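Local coordinates for protein putative transcriptional regulator (Streptomyces coelicolor, PDB 2ZB9) that probably binds cis-regulatory DNA through a helix-turn-helix motif and regulates transcription, as a member of the TetR family, at residues H30-L35 against G68-D73; D81-P86 against A138-L143; D90-L95 against N196-V201; R100-V105 against G172-R177; E117-A122 against T130-L135. One frame throughout, in Å; residues are numbered along the deposited sequence.

Contact 1 (H30-L35 against G68-D73); sequences HAVGEL and GALALD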
# COMPACT_ATOMS: atom_id res chain seq x y z
N HIS A 30 -20.64 -3.78 -17.61
CA HIS A 30 -19.76 -4.20 -18.69
C HIS A 30 -19.31 -2.97 -19.47
O HIS A 30 -18.14 -2.84 -19.83
CB HIS A 30 -20.47 -5.16 -19.64
CG HIS A 30 -19.62 -5.57 -20.81
ND1 HIS A 30 -18.63 -6.52 -20.71
CD2 HIS A 30 -19.59 -5.13 -22.08
CE1 HIS A 30 -18.02 -6.64 -21.87
NE2 HIS A 30 -18.58 -5.81 -22.72
N ALA A 31 -20.25 -2.06 -19.74
CA ALA A 31 -19.91 -0.84 -20.47
C ALA A 31 -18.93 -0.01 -19.66
O ALA A 31 -18.00 0.57 -20.22
CB ALA A 31 -21.17 -0.03 -20.77
N VAL A 32 -19.14 0.07 -18.35
CA VAL A 32 -18.24 0.84 -17.50
C VAL A 32 -16.82 0.28 -17.53
O VAL A 32 -15.86 1.03 -17.68
CB VAL A 32 -18.71 0.84 -16.03
CG1 VAL A 32 -17.69 1.57 -15.16
CG2 VAL A 32 -20.08 1.51 -15.93
N GLY A 33 -16.70 -1.03 -17.39
CA GLY A 33 -15.40 -1.66 -17.40
C GLY A 33 -14.65 -1.43 -18.70
O GLY A 33 -13.45 -1.15 -18.69
N GLU A 34 -15.37 -1.53 -19.81
CA GLU A 34 -14.80 -1.34 -21.14
C GLU A 34 -14.27 0.08 -21.33
O GLU A 34 -13.17 0.29 -21.83
CB GLU A 34 -15.85 -1.65 -22.21
CG GLU A 34 -16.08 -0.53 -23.22
CD GLU A 34 -17.56 -0.28 -23.51
OE1 GLU A 34 -18.20 -1.14 -24.16
OE2 GLU A 34 -18.07 0.78 -23.08
N LEU A 35 -15.08 1.06 -20.93
CA LEU A 35 -14.70 2.47 -21.04
C LEU A 35 -13.55 2.79 -20.09
O LEU A 35 -12.57 3.42 -20.47
CB LEU A 35 -15.90 3.35 -20.72
CG LEU A 35 -15.74 4.86 -20.85
CD1 LEU A 35 -15.33 5.22 -22.27
CD2 LEU A 35 -17.06 5.54 -20.49
N GLY A 68 -17.20 7.84 -8.34
CA GLY A 68 -16.29 6.93 -7.68
C GLY A 68 -16.86 5.53 -7.57
O GLY A 68 -16.19 4.55 -7.91
N ALA A 69 -18.10 5.43 -7.10
CA ALA A 69 -18.76 4.13 -6.97
C ALA A 69 -18.94 3.47 -8.33
O ALA A 69 -18.83 2.25 -8.46
CB ALA A 69 -20.11 4.30 -6.30
N LEU A 70 -19.23 4.29 -9.35
CA LEU A 70 -19.43 3.77 -10.70
C LEU A 70 -18.14 3.13 -11.21
O LEU A 70 -18.14 2.01 -11.69
CB LEU A 70 -19.86 4.89 -11.64
CG LEU A 70 -20.16 4.47 -13.08
CD1 LEU A 70 -21.38 3.56 -13.11
CD2 LEU A 70 -20.40 5.71 -13.93
N ALA A 71 -17.04 3.86 -11.09
CA ALA A 71 -15.75 3.36 -11.54
C ALA A 71 -15.31 2.11 -10.79
O ALA A 71 -14.92 1.12 -11.41
CB ALA A 71 -14.69 4.45 -11.41
N LEU A 72 -15.38 2.14 -9.45
CA LEU A 72 -14.97 1.00 -8.62
C LEU A 72 -15.76 -0.27 -8.89
O LEU A 72 -15.19 -1.35 -8.98
CB LEU A 72 -15.07 1.34 -7.13
CG LEU A 72 -13.94 2.03 -6.34
CD1 LEU A 72 -12.59 1.42 -6.72
CD2 LEU A 72 -13.94 3.50 -6.60
N ASP A 73 -17.08 -0.15 -8.98
CA ASP A 73 -17.92 -1.31 -9.22
C ASP A 73 -17.62 -1.87 -10.61
O ASP A 73 -17.52 -3.08 -10.79
CB ASP A 73 -19.40 -0.93 -9.10
CG ASP A 73 -20.29 -2.12 -8.76
OD1 ASP A 73 -19.77 -3.24 -8.56
OD2 ASP A 73 -21.52 -1.91 -8.69
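About one helical turn on from Leu-70, which packs on Val-32, the carboxylate oxygen OD2 of Asp-73 is held twice: by a salt bridge from Arg-25 NH2 and by a hydrogen bond from Trp-64 NE1. A guanidinium and an indole N-H thus hold this carboxylate oxygen, whereas no polar side-chain group takes part between the two segments: methyl groups meet each other and one backbone carbonyl. Val-32 points its CB toward the other helix and uses both methyl groups. CG1, placed anti to the backbone N (chi1 176°), comes against the main chain, with Leu-70 O 3.5 Å away. CG2 meets the branched end of Leu-70 instead, lying 3.7 Å from CD1 and 4.1 Å from CG of that residue. Leu-70 leaves its helix at a slant and reaches the valine through CG and CD1, so that the two side chains pass at an oblique angle. At Val-32 and Ala-71 the helices come nearest, with CA atoms 6.9 Å apart. Val-49 of helix 46-53, within the predicted helix-turn-helix, packs on both Val-32 and Leu-70, and Leu-44 adds to the valine's surroundings. With no hydrogen bond between the segments, shape and the burial of methyl groups join helix 20-39 of the DNA-binding domain to the helix that leads out of it, while the directional bonds lie at the margin, on Asp-73.

Contact 2 (D81-P86 against A138-L143); sequences DTLAFP and AQRRAL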
# COMPACT_ATOMS: atom_id res chain seq x y z
N ASP A 81 -12.88 -12.11 -13.25
CA ASP A 81 -12.52 -13.41 -13.82
C ASP A 81 -11.01 -13.61 -13.86
O ASP A 81 -10.49 -14.67 -13.50
CB ASP A 81 -13.09 -13.56 -15.23
CG ASP A 81 -14.60 -13.72 -15.24
OD1 ASP A 81 -15.16 -13.96 -16.32
OD2 ASP A 81 -15.22 -13.60 -14.16
N THR A 82 -10.31 -12.58 -14.32
CA THR A 82 -8.86 -12.62 -14.43
C THR A 82 -8.17 -12.77 -13.08
O THR A 82 -7.12 -13.41 -12.99
CB THR A 82 -8.35 -11.33 -15.11
OG1 THR A 82 -9.06 -11.13 -16.34
CG2 THR A 82 -6.86 -11.43 -15.39
N LEU A 83 -8.75 -12.20 -12.02
CA LEU A 83 -8.13 -12.28 -10.70
C LEU A 83 -8.71 -13.36 -9.79
O LEU A 83 -8.34 -13.44 -8.62
CB LEU A 83 -8.21 -10.92 -9.99
CG LEU A 83 -7.54 -9.74 -10.68
CD1 LEU A 83 -7.62 -8.50 -9.79
CD2 LEU A 83 -6.07 -10.08 -10.98
N ALA A 84 -9.60 -14.18 -10.32
CA ALA A 84 -10.20 -15.26 -9.54
C ALA A 84 -9.12 -16.23 -9.06
O ALA A 84 -8.10 -16.41 -9.72
CB ALA A 84 -11.24 -16.01 -10.39
N PHE A 85 -9.38 -16.88 -7.92
CA PHE A 85 -8.41 -17.81 -7.34
C PHE A 85 -8.54 -19.25 -7.79
O PHE A 85 -9.59 -19.88 -7.64
CB PHE A 85 -8.48 -17.79 -5.80
CG PHE A 85 -7.83 -16.59 -5.18
CD1 PHE A 85 -8.52 -15.38 -5.08
CD2 PHE A 85 -6.51 -16.65 -4.74
CE1 PHE A 85 -7.90 -14.25 -4.56
CE2 PHE A 85 -5.89 -15.53 -4.22
CZ PHE A 85 -6.59 -14.32 -4.14
N PRO A 86 -7.46 -19.81 -8.35
CA PRO A 86 -7.53 -21.20 -8.77
C PRO A 86 -7.63 -21.98 -7.46
O PRO A 86 -7.08 -21.55 -6.45
CB PRO A 86 -6.18 -21.44 -9.45
CG PRO A 86 -5.77 -20.07 -9.90
CD PRO A 86 -6.17 -19.20 -8.74
N ALA A 138 -12.59 -4.74 0.08
CA ALA A 138 -13.18 -5.66 1.05
C ALA A 138 -13.47 -7.01 0.41
O ALA A 138 -13.16 -8.06 0.98
CB ALA A 138 -14.46 -5.08 1.65
N GLN A 139 -14.06 -6.99 -0.78
CA GLN A 139 -14.39 -8.22 -1.49
C GLN A 139 -13.13 -8.92 -2.01
O GLN A 139 -13.06 -10.14 -2.00
CB GLN A 139 -15.32 -7.93 -2.66
CG GLN A 139 -16.57 -7.15 -2.30
CD GLN A 139 -17.37 -6.75 -3.53
OE1 GLN A 139 -18.00 -7.60 -4.17
NE2 GLN A 139 -17.34 -5.47 -3.88
N ARG A 140 -12.14 -8.16 -2.48
CA ARG A 140 -10.92 -8.80 -2.97
C ARG A 140 -10.30 -9.57 -1.80
O ARG A 140 -9.91 -10.73 -1.94
CB ARG A 140 -9.90 -7.77 -3.48
CG ARG A 140 -10.30 -7.00 -4.74
CD ARG A 140 -10.53 -7.90 -5.95
NE ARG A 140 -9.64 -9.06 -5.97
CZ ARG A 140 -9.87 -10.16 -6.68
NH1 ARG A 140 -10.96 -10.24 -7.44
NH2 ARG A 140 -9.06 -11.21 -6.57
N ARG A 141 -10.23 -8.91 -0.65
CA ARG A 141 -9.69 -9.52 0.56
C ARG A 141 -10.40 -10.80 0.96
O ARG A 141 -9.76 -11.79 1.30
CB ARG A 141 -9.77 -8.57 1.74
CG ARG A 141 -8.66 -7.58 1.82
CD ARG A 141 -8.55 -7.06 3.24
NE ARG A 141 -7.41 -6.18 3.37
CZ ARG A 141 -6.34 -6.44 4.10
NH1 ARG A 141 -6.25 -7.57 4.80
NH2 ARG A 141 -5.36 -5.57 4.12
N ALA A 142 -11.73 -10.76 0.95
CA ALA A 142 -12.53 -11.92 1.33
C ALA A 142 -12.24 -13.07 0.38
O ALA A 142 -12.17 -14.22 0.80
CB ALA A 142 -14.02 -11.57 1.30
N LEU A 143 -12.07 -12.76 -0.90
CA LEU A 143 -11.78 -13.76 -1.92
C LEU A 143 -10.42 -14.40 -1.62
O LEU A 143 -10.27 -15.62 -1.68
CB LEU A 143 -11.77 -13.09 -3.30
CG LEU A 143 -12.81 -13.41 -4.40
CD1 LEU A 143 -14.06 -14.08 -3.83
CD2 LEU A 143 -13.15 -12.11 -5.12
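One hydrogen bond joins the two segments: Arg-140 NH2 donates to the backbone oxygen Leu-83 O over 3.1 Å. It is bent, with an angle of 143° at the hydrogen. The donor stands above the carbonyl plane, 53° out of it, and the oxygen in turn is tilted out of the guanidinium plane. Leu-83 O is also reached by Gln-98 NE2, so two donors serve a carbonyl at the frayed end of helix 67-83, where a positive group is likely to be welcome. The arginine arrives there by folding its chain at chi2 and chi3.

Van der Waals packing accompanies the bond. Leu-83 lies over one face of the guanidinium group, its CB 3.5 Å from Arg-140 NH2 and its CD1 4.2 Å above the centre. The Phe-85 ring is turned nearly parallel to the guanidinium, with planes 17° apart, but meets it obliquely, CE1 lying 3.8 Å from Arg-140 NH2. The same ring reaches the next turn of the helix: Phe-85 CD1 is 3.8 Å from Leu-143 O, and Phe-85 CE1 makes an apolar contact with Leu-143 CB at 4.2 Å. Leucine and phenylalanine thereby restrict how the arginine head can turn.

Around this site, Gln-98 of helix 91-108 touches Phe-85 and Arg-140, Trp-171 of helix 163-179 meets the Phe-85 ring at a steep angle, and Phe-76 of helix 67-83 packs on Arg-140. The end of helix 67-83 and the chain leaving it are thereby set against helix 126-153 amid the helices of the C-terminal domain.

Contact 3 (D90-L95 against N196-V201); sequences DVRADL and NLLDGV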
# COMPACT_ATOMS: atom_id res chain seq x y z
N ASP A 90 -3.32 -27.07 -4.48
CA ASP A 90 -1.89 -26.76 -4.32
C ASP A 90 -1.81 -25.26 -4.07
O ASP A 90 -1.75 -24.46 -5.00
CB ASP A 90 -1.12 -27.11 -5.60
CG ASP A 90 0.39 -26.89 -5.46
OD1 ASP A 90 0.81 -25.95 -4.75
OD2 ASP A 90 1.17 -27.65 -6.07
N VAL A 91 -1.80 -24.87 -2.80
CA VAL A 91 -1.77 -23.45 -2.45
C VAL A 91 -0.59 -22.68 -3.02
O VAL A 91 -0.73 -21.52 -3.39
CB VAL A 91 -1.85 -23.24 -0.92
CG1 VAL A 91 -0.58 -23.76 -0.24
CG2 VAL A 91 -2.07 -21.77 -0.61
N ARG A 92 0.58 -23.31 -3.12
CA ARG A 92 1.75 -22.63 -3.66
C ARG A 92 1.54 -22.29 -5.13
O ARG A 92 1.71 -21.14 -5.54
CB ARG A 92 3.00 -23.50 -3.51
CG ARG A 92 4.30 -22.80 -3.92
CD ARG A 92 5.49 -23.75 -3.87
NE ARG A 92 5.67 -24.31 -2.53
CZ ARG A 92 6.57 -23.87 -1.65
NH1 ARG A 92 7.38 -22.86 -1.98
NH2 ARG A 92 6.66 -24.43 -0.46
N ALA A 93 1.15 -23.28 -5.92
CA ALA A 93 0.91 -23.09 -7.35
C ALA A 93 -0.22 -22.11 -7.61
O ALA A 93 -0.10 -21.23 -8.45
CB ALA A 93 0.60 -24.42 -8.01
N ASP A 94 -1.33 -22.26 -6.89
CA ASP A 94 -2.47 -21.38 -7.08
C ASP A 94 -2.14 -19.93 -6.71
O ASP A 94 -2.51 -19.00 -7.43
CB ASP A 94 -3.67 -21.86 -6.25
CG ASP A 94 -4.12 -23.26 -6.64
OD1 ASP A 94 -3.78 -23.72 -7.75
OD2 ASP A 94 -4.83 -23.90 -5.84
N LEU A 95 -1.44 -19.75 -5.60
CA LEU A 95 -1.05 -18.42 -5.14
C LEU A 95 -0.13 -17.75 -6.18
O LEU A 95 -0.28 -16.57 -6.49
CB LEU A 95 -0.34 -18.53 -3.79
CG LEU A 95 -0.81 -17.69 -2.58
CD1 LEU A 95 -2.32 -17.53 -2.55
CD2 LEU A 95 -0.32 -18.37 -1.31
N ASN A 196 9.01 -16.89 0.47
CA ASN A 196 9.40 -16.38 1.78
C ASN A 196 8.37 -16.74 2.84
O ASN A 196 8.71 -17.23 3.92
CB ASN A 196 9.53 -14.85 1.76
CG ASN A 196 10.75 -14.38 1.01
OD1 ASN A 196 11.69 -15.13 0.80
ND2 ASN A 196 10.74 -13.11 0.63
N LEU A 197 7.12 -16.51 2.50
CA LEU A 197 6.01 -16.77 3.40
C LEU A 197 5.77 -18.25 3.67
O LEU A 197 5.68 -18.67 4.82
CB LEU A 197 4.75 -16.13 2.81
CG LEU A 197 3.88 -15.28 3.71
CD1 LEU A 197 4.72 -14.51 4.73
CD2 LEU A 197 3.09 -14.33 2.83
N LEU A 198 5.65 -19.03 2.60
CA LEU A 198 5.41 -20.45 2.73
C LEU A 198 6.58 -21.21 3.35
O LEU A 198 6.38 -22.03 4.24
CB LEU A 198 5.08 -21.05 1.35
CG LEU A 198 3.61 -21.18 0.90
CD1 LEU A 198 2.79 -19.99 1.35
CD2 LEU A 198 3.56 -21.32 -0.61
N ASP A 199 7.80 -20.91 2.90
CA ASP A 199 8.98 -21.60 3.40
C ASP A 199 9.68 -20.94 4.59
O ASP A 199 10.47 -21.58 5.29
CB ASP A 199 9.99 -21.81 2.27
CG ASP A 199 9.39 -22.54 1.06
OD1 ASP A 199 8.62 -23.49 1.27
OD2 ASP A 199 9.70 -22.17 -0.09
N GLY A 200 9.39 -19.67 4.83
CA GLY A 200 10.04 -18.97 5.93
C GLY A 200 11.39 -18.47 5.45
O GLY A 200 11.91 -18.99 4.46
N VAL A 201 11.95 -17.47 6.13
CA VAL A 201 13.24 -16.91 5.72
C VAL A 201 14.40 -17.24 6.65
O VAL A 201 15.49 -16.69 6.51
CB VAL A 201 13.15 -15.38 5.56
CG1 VAL A 201 12.08 -15.02 4.53
CG2 VAL A 201 12.85 -14.73 6.90
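Arg-92 and Asp-199 form a two-bonded salt bridge in which each terminal nitrogen has its own oxygen. NH2 donates to OD1 of Asp-199 over 2.8 Å, and NH1 to OD2 of the same residue over 3.1 Å; the bonds are almost straight, at 176° and 168°. Both oxygens are met on their syn sides and lie close to the guanidinium plane, which makes an end-on grip. The arginine reaches them with CG anti to the backbone N (chi1 -174°) and a bend at chi3. Leu-198 CD2 covers one face of the guanidinium, 4.0 Å above its centre, and also touches Arg-92 CB at 3.7 Å. With an alanine in place of Arg-92, the Asp-199 carboxylate is likely to be left without its mate and Leu-198 CD2 without the chain it lies on.

At the start of helix 91-108, the N-cap Asp-90 accepts from Ala-93 N through OD1 at 2.9 Å. Val-91 N is satisfied by Gln-156 OE1, and Asp-94 engages Thr-88 with one carboxylate oxygen and Arg-147 with the other. Gly-200, with the positive phi that closes helix 187-199, gives its O to Arg-158 NH2 of the second subunit.

The contact thus ties the beginning of helix 91-108 to the end of helix 187-199. Leu-95, whose CD2 lies 4.4 Å from Leu-198 CD1, also packs on Trp-171 of helix 163-179 and Leu-148 of helix 126-153.

Contact 4 (R100-V105 against G172-R177); sequences RAFTHV and GAVYHR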
# COMPACT_ATOMS: atom_id res chain seq x y z
N ARG A 100 0.52 -13.67 -10.20
CA ARG A 100 1.06 -13.32 -11.52
C ARG A 100 0.00 -12.65 -12.39
O ARG A 100 0.30 -11.69 -13.11
CB ARG A 100 1.63 -14.55 -12.22
CG ARG A 100 3.03 -14.90 -11.72
CD ARG A 100 3.49 -16.30 -12.11
NE ARG A 100 4.79 -16.57 -11.51
CZ ARG A 100 5.31 -17.78 -11.32
NH1 ARG A 100 4.65 -18.87 -11.68
NH2 ARG A 100 6.50 -17.89 -10.75
N ALA A 101 -1.23 -13.14 -12.33
CA ALA A 101 -2.30 -12.52 -13.10
C ALA A 101 -2.52 -11.11 -12.53
O ALA A 101 -2.76 -10.15 -13.26
CB ALA A 101 -3.58 -13.36 -13.00
N PHE A 102 -2.42 -11.00 -11.20
CA PHE A 102 -2.59 -9.72 -10.52
C PHE A 102 -1.51 -8.75 -10.97
O PHE A 102 -1.78 -7.59 -11.29
CB PHE A 102 -2.50 -9.93 -9.01
CG PHE A 102 -2.59 -8.66 -8.21
CD1 PHE A 102 -3.78 -7.95 -8.16
CD2 PHE A 102 -1.50 -8.19 -7.49
CE1 PHE A 102 -3.89 -6.78 -7.39
CE2 PHE A 102 -1.59 -7.02 -6.73
CZ PHE A 102 -2.79 -6.32 -6.68
N THR A 103 -0.27 -9.23 -10.98
CA THR A 103 0.87 -8.41 -11.39
C THR A 103 0.72 -7.97 -12.84
O THR A 103 1.03 -6.82 -13.18
CB THR A 103 2.19 -9.19 -11.21
OG1 THR A 103 2.45 -9.33 -9.81
CG2 THR A 103 3.35 -8.46 -11.86
N HIS A 104 0.25 -8.86 -13.70
CA HIS A 104 0.06 -8.52 -15.10
C HIS A 104 -0.94 -7.37 -15.19
O HIS A 104 -0.70 -6.38 -15.87
CB HIS A 104 -0.47 -9.73 -15.88
CG HIS A 104 -0.80 -9.42 -17.30
ND1 HIS A 104 0.16 -9.34 -18.29
CD2 HIS A 104 -1.98 -9.12 -17.90
CE1 HIS A 104 -0.42 -9.01 -19.44
NE2 HIS A 104 -1.71 -8.87 -19.22
N VAL A 105 -2.07 -7.52 -14.50
CA VAL A 105 -3.10 -6.48 -14.51
C VAL A 105 -2.56 -5.15 -14.01
O VAL A 105 -2.77 -4.11 -14.64
CB VAL A 105 -4.30 -6.87 -13.61
CG1 VAL A 105 -5.20 -5.65 -13.38
CG2 VAL A 105 -5.10 -7.99 -14.26
N GLY A 172 -0.68 -6.84 -0.41
CA GLY A 172 -0.31 -5.57 0.20
C GLY A 172 1.11 -5.17 -0.15
O GLY A 172 1.39 -3.99 -0.39
N ALA A 173 2.02 -6.14 -0.17
CA ALA A 173 3.43 -5.92 -0.50
C ALA A 173 3.55 -5.41 -1.93
O ALA A 173 4.39 -4.56 -2.23
CB ALA A 173 4.22 -7.22 -0.35
N VAL A 174 2.73 -5.95 -2.83
CA VAL A 174 2.74 -5.54 -4.23
C VAL A 174 2.20 -4.11 -4.34
O VAL A 174 2.81 -3.26 -5.00
CB VAL A 174 1.84 -6.46 -5.10
CG1 VAL A 174 1.87 -5.99 -6.56
CG2 VAL A 174 2.31 -7.91 -5.00
N TYR A 175 1.06 -3.86 -3.71
CA TYR A 175 0.47 -2.52 -3.73
C TYR A 175 1.50 -1.51 -3.23
O TYR A 175 1.65 -0.43 -3.80
CB TYR A 175 -0.76 -2.46 -2.82
CG TYR A 175 -2.05 -2.96 -3.44
CD1 TYR A 175 -2.63 -2.30 -4.52
CD2 TYR A 175 -2.70 -4.08 -2.93
CE1 TYR A 175 -3.83 -2.74 -5.09
CE2 TYR A 175 -3.90 -4.54 -3.49
CZ TYR A 175 -4.46 -3.86 -4.57
OH TYR A 175 -5.63 -4.31 -5.13
N HIS A 176 2.21 -1.87 -2.17
CA HIS A 176 3.19 -0.96 -1.60
C HIS A 176 4.32 -0.63 -2.57
O HIS A 176 4.69 0.54 -2.73
CB HIS A 176 3.77 -1.53 -0.31
CG HIS A 176 4.83 -0.67 0.31
ND1 HIS A 176 6.17 -0.99 0.26
CD2 HIS A 176 4.74 0.51 0.97
CE1 HIS A 176 6.86 -0.05 0.88
NE2 HIS A 176 6.02 0.87 1.32
N ARG A 177 4.86 -1.64 -3.22
CA ARG A 177 5.94 -1.39 -4.16
C ARG A 177 5.38 -0.62 -5.36
O ARG A 177 6.10 0.15 -6.00
CB ARG A 177 6.61 -2.70 -4.59
CG ARG A 177 7.96 -2.50 -5.26
CD ARG A 177 8.72 -3.81 -5.50
NE ARG A 177 9.45 -4.29 -4.32
CZ ARG A 177 10.45 -5.17 -4.38
NH1 ARG A 177 10.84 -5.65 -5.55
NH2 ARG A 177 11.07 -5.57 -3.27
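Phe-102 drives its ring between Val-174 and Tyr-175, two neighbours on the facing helix. From CB, the first torsion sets CG anti to the backbone N (chi1 177°), which extends the ring toward helix 163-179. On one side of the ring CD2 comes within 4.1 Å of Val-174 CG1, and CE2 closer still, 3.6 Å from the same methyl and 3.8 Å from Val-174 CB; the methyl approaches obliquely, while CB lies in the ring plane. On the other side CE1 is 3.8 Å from Tyr-175 OH. At the tip, Phe-102 CZ points at the tyrosine face, 3.6 Å from Tyr-175 CZ and off centre toward the rim. This is a T-shaped (edge-to-face) pair, with centroids 5.4 Å apart and planes at 71°. It lies in the helical core of the TetR C-terminal domain, joining helix 91-108 to helix 163-179, a helix that also meets the second subunit. Replacing Phe-102 by an alanine would probably open a gap beside Val-174 and strip that face of Tyr-175 of its aromatic edge. Trp-171 forms a further edge-to-face pair with Phe-102, and Leu-83 of helix 67-83 packs on it. Tyr-175 also meets the ring of His-176 of the second subunit, nearly parallel to it.

Contact 5 (E117-A122 against T130-L135); sequences ELIGAA and TAYRQL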
# COMPACT_ATOMS: atom_id res chain seq x y z
N GLU A 117 -4.40 5.34 -8.61
CA GLU A 117 -4.82 6.74 -8.55
C GLU A 117 -6.08 6.88 -7.71
O GLU A 117 -6.31 7.93 -7.11
CB GLU A 117 -5.03 7.30 -9.96
CG GLU A 117 -3.72 7.48 -10.71
CD GLU A 117 -3.85 8.31 -11.98
OE1 GLU A 117 -2.83 8.50 -12.68
OE2 GLU A 117 -4.98 8.77 -12.27
N LEU A 118 -6.90 5.84 -7.66
CA LEU A 118 -8.11 5.89 -6.84
C LEU A 118 -7.69 5.75 -5.37
O LEU A 118 -8.27 6.38 -4.48
CB LEU A 118 -9.07 4.75 -7.22
CG LEU A 118 -9.86 4.98 -8.51
CD1 LEU A 118 -10.60 3.70 -8.91
CD2 LEU A 118 -10.85 6.13 -8.29
N ILE A 119 -6.69 4.91 -5.12
CA ILE A 119 -6.19 4.72 -3.76
C ILE A 119 -5.62 6.07 -3.31
O ILE A 119 -5.83 6.51 -2.18
CB ILE A 119 -5.06 3.67 -3.73
CG1 ILE A 119 -5.65 2.28 -4.02
CG2 ILE A 119 -4.36 3.68 -2.37
CD1 ILE A 119 -4.60 1.21 -4.26
N GLY A 120 -4.92 6.74 -4.22
CA GLY A 120 -4.34 8.03 -3.90
C GLY A 120 -5.39 9.06 -3.56
O GLY A 120 -5.28 9.75 -2.54
N ALA A 121 -6.41 9.18 -4.40
CA ALA A 121 -7.48 10.15 -4.16
C ALA A 121 -8.23 9.85 -2.86
O ALA A 121 -8.63 10.76 -2.13
CB ALA A 121 -8.47 10.14 -5.35
N ALA A 122 -8.40 8.57 -2.56
CA ALA A 122 -9.09 8.15 -1.35
C ALA A 122 -8.45 8.68 -0.08
O ALA A 122 -9.12 8.85 0.94
CB ALA A 122 -9.14 6.63 -1.28
N THR A 130 -14.44 5.07 1.49
CA THR A 130 -15.49 4.14 1.90
C THR A 130 -15.95 3.29 0.72
O THR A 130 -16.16 2.09 0.86
CB THR A 130 -16.70 4.89 2.49
OG1 THR A 130 -16.31 5.49 3.74
CG2 THR A 130 -17.87 3.94 2.72
N ALA A 131 -16.12 3.92 -0.44
CA ALA A 131 -16.55 3.21 -1.64
C ALA A 131 -15.48 2.23 -2.13
O ALA A 131 -15.79 1.15 -2.64
CB ALA A 131 -16.88 4.21 -2.74
N TYR A 132 -14.22 2.61 -1.97
CA TYR A 132 -13.12 1.75 -2.40
C TYR A 132 -13.18 0.42 -1.65
O TYR A 132 -13.02 -0.66 -2.24
CB TYR A 132 -11.78 2.44 -2.14
CG TYR A 132 -10.60 1.70 -2.73
CD1 TYR A 132 -10.17 1.96 -4.03
CD2 TYR A 132 -9.95 0.70 -2.00
CE1 TYR A 132 -9.10 1.25 -4.59
CE2 TYR A 132 -8.89 -0.02 -2.55
CZ TYR A 132 -8.47 0.26 -3.84
OH TYR A 132 -7.43 -0.45 -4.38
N ARG A 133 -13.43 0.49 -0.34
CA ARG A 133 -13.53 -0.71 0.48
C ARG A 133 -14.80 -1.51 0.18
O ARG A 133 -14.75 -2.73 -0.03
CB ARG A 133 -13.52 -0.34 1.98
CG ARG A 133 -12.19 0.22 2.49
CD ARG A 133 -12.12 0.19 4.02
NE ARG A 133 -13.03 1.16 4.64
CZ ARG A 133 -12.80 2.47 4.70
NH1 ARG A 133 -11.69 2.98 4.18
NH2 ARG A 133 -13.69 3.28 5.27
N GLN A 134 -15.94 -0.83 0.14
CA GLN A 134 -17.20 -1.52 -0.10
C GLN A 134 -17.36 -2.14 -1.48
O GLN A 134 -17.95 -3.21 -1.61
CB GLN A 134 -18.38 -0.57 0.16
CG GLN A 134 -18.62 -0.32 1.65
CD GLN A 134 -19.69 0.74 1.92
OE1 GLN A 134 -20.07 0.96 3.07
NE2 GLN A 134 -20.16 1.41 0.87
N LEU A 135 -16.82 -1.48 -2.50
CA LEU A 135 -16.96 -1.98 -3.86
C LEU A 135 -15.76 -2.74 -4.42
O LEU A 135 -15.88 -3.46 -5.40
CB LEU A 135 -17.33 -0.82 -4.78
CG LEU A 135 -18.62 -0.09 -4.38
CD1 LEU A 135 -18.78 1.18 -5.21
CD2 LEU A 135 -19.82 -1.02 -4.57
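Two successive helices of the TetR C-terminal domain, 110-122 and 126-153, are joined by a short turn, and from the second turn of the second helix Tyr-132 reaches back to Ile-119 and Leu-118 of the first. The tyrosine, its CG anti to the backbone N (chi1 -172°), is directed toward the facing helix and supplies most of the contact from its side. Ile-119 receives the far end of the ring. Its CG1 lies 3.5 Å from Tyr-132 CZ and 3.6 Å from Tyr-132 CE1, while CD1 reaches the hydroxyl, 3.3 Å from Tyr-132 OH. CG1 stands equally near that oxygen, so the phenol tip rests on two successive carbons of the isoleucine chain. The ring is met obliquely. Nearer its root, Leu-118 CB touches CD1 of Tyr-132 more loosely at 4.4 Å.

Leu-72 of helix 67-83 packs on both Leu-118 and Tyr-132, which brings this pair of helices against the one that leads from the DNA-binding domain. Ile-180 of the second subunit touches Ile-119 and Tyr-132 from the dimer partner.

No hydrogen bond crosses between the two segments. Their attachment rests on dispersion and the burial of apolar surface, with the phenol oxygen lying against aliphatic carbon; the hold comes from how closely ring and isoleucine fit, not from directional bonds.

In the fold
Contact 1 lies in the DNA-binding part; its centre is about 33 Å from that of contact 3, on the opposite side of the chain's centre. Helix 67-83 joins contacts 1 and 2, helix 91-108 contacts 3 and 4, and helix 126-153 contacts 2 and 5. Along the chain contact 1 closes before the others open; contact 2 alternates with contacts 3 and 4, contact 4 is nested inside contact 3, and contact 5 inside contacts 2, 3 and 4. Contact 5 touches contact 1 through Leu-72, their centres about 13 Å apart, and contact 4 through Ile-119. Because contact 5 also touches the second subunit, packing runs from the DNA-binding helices to the dimer interface.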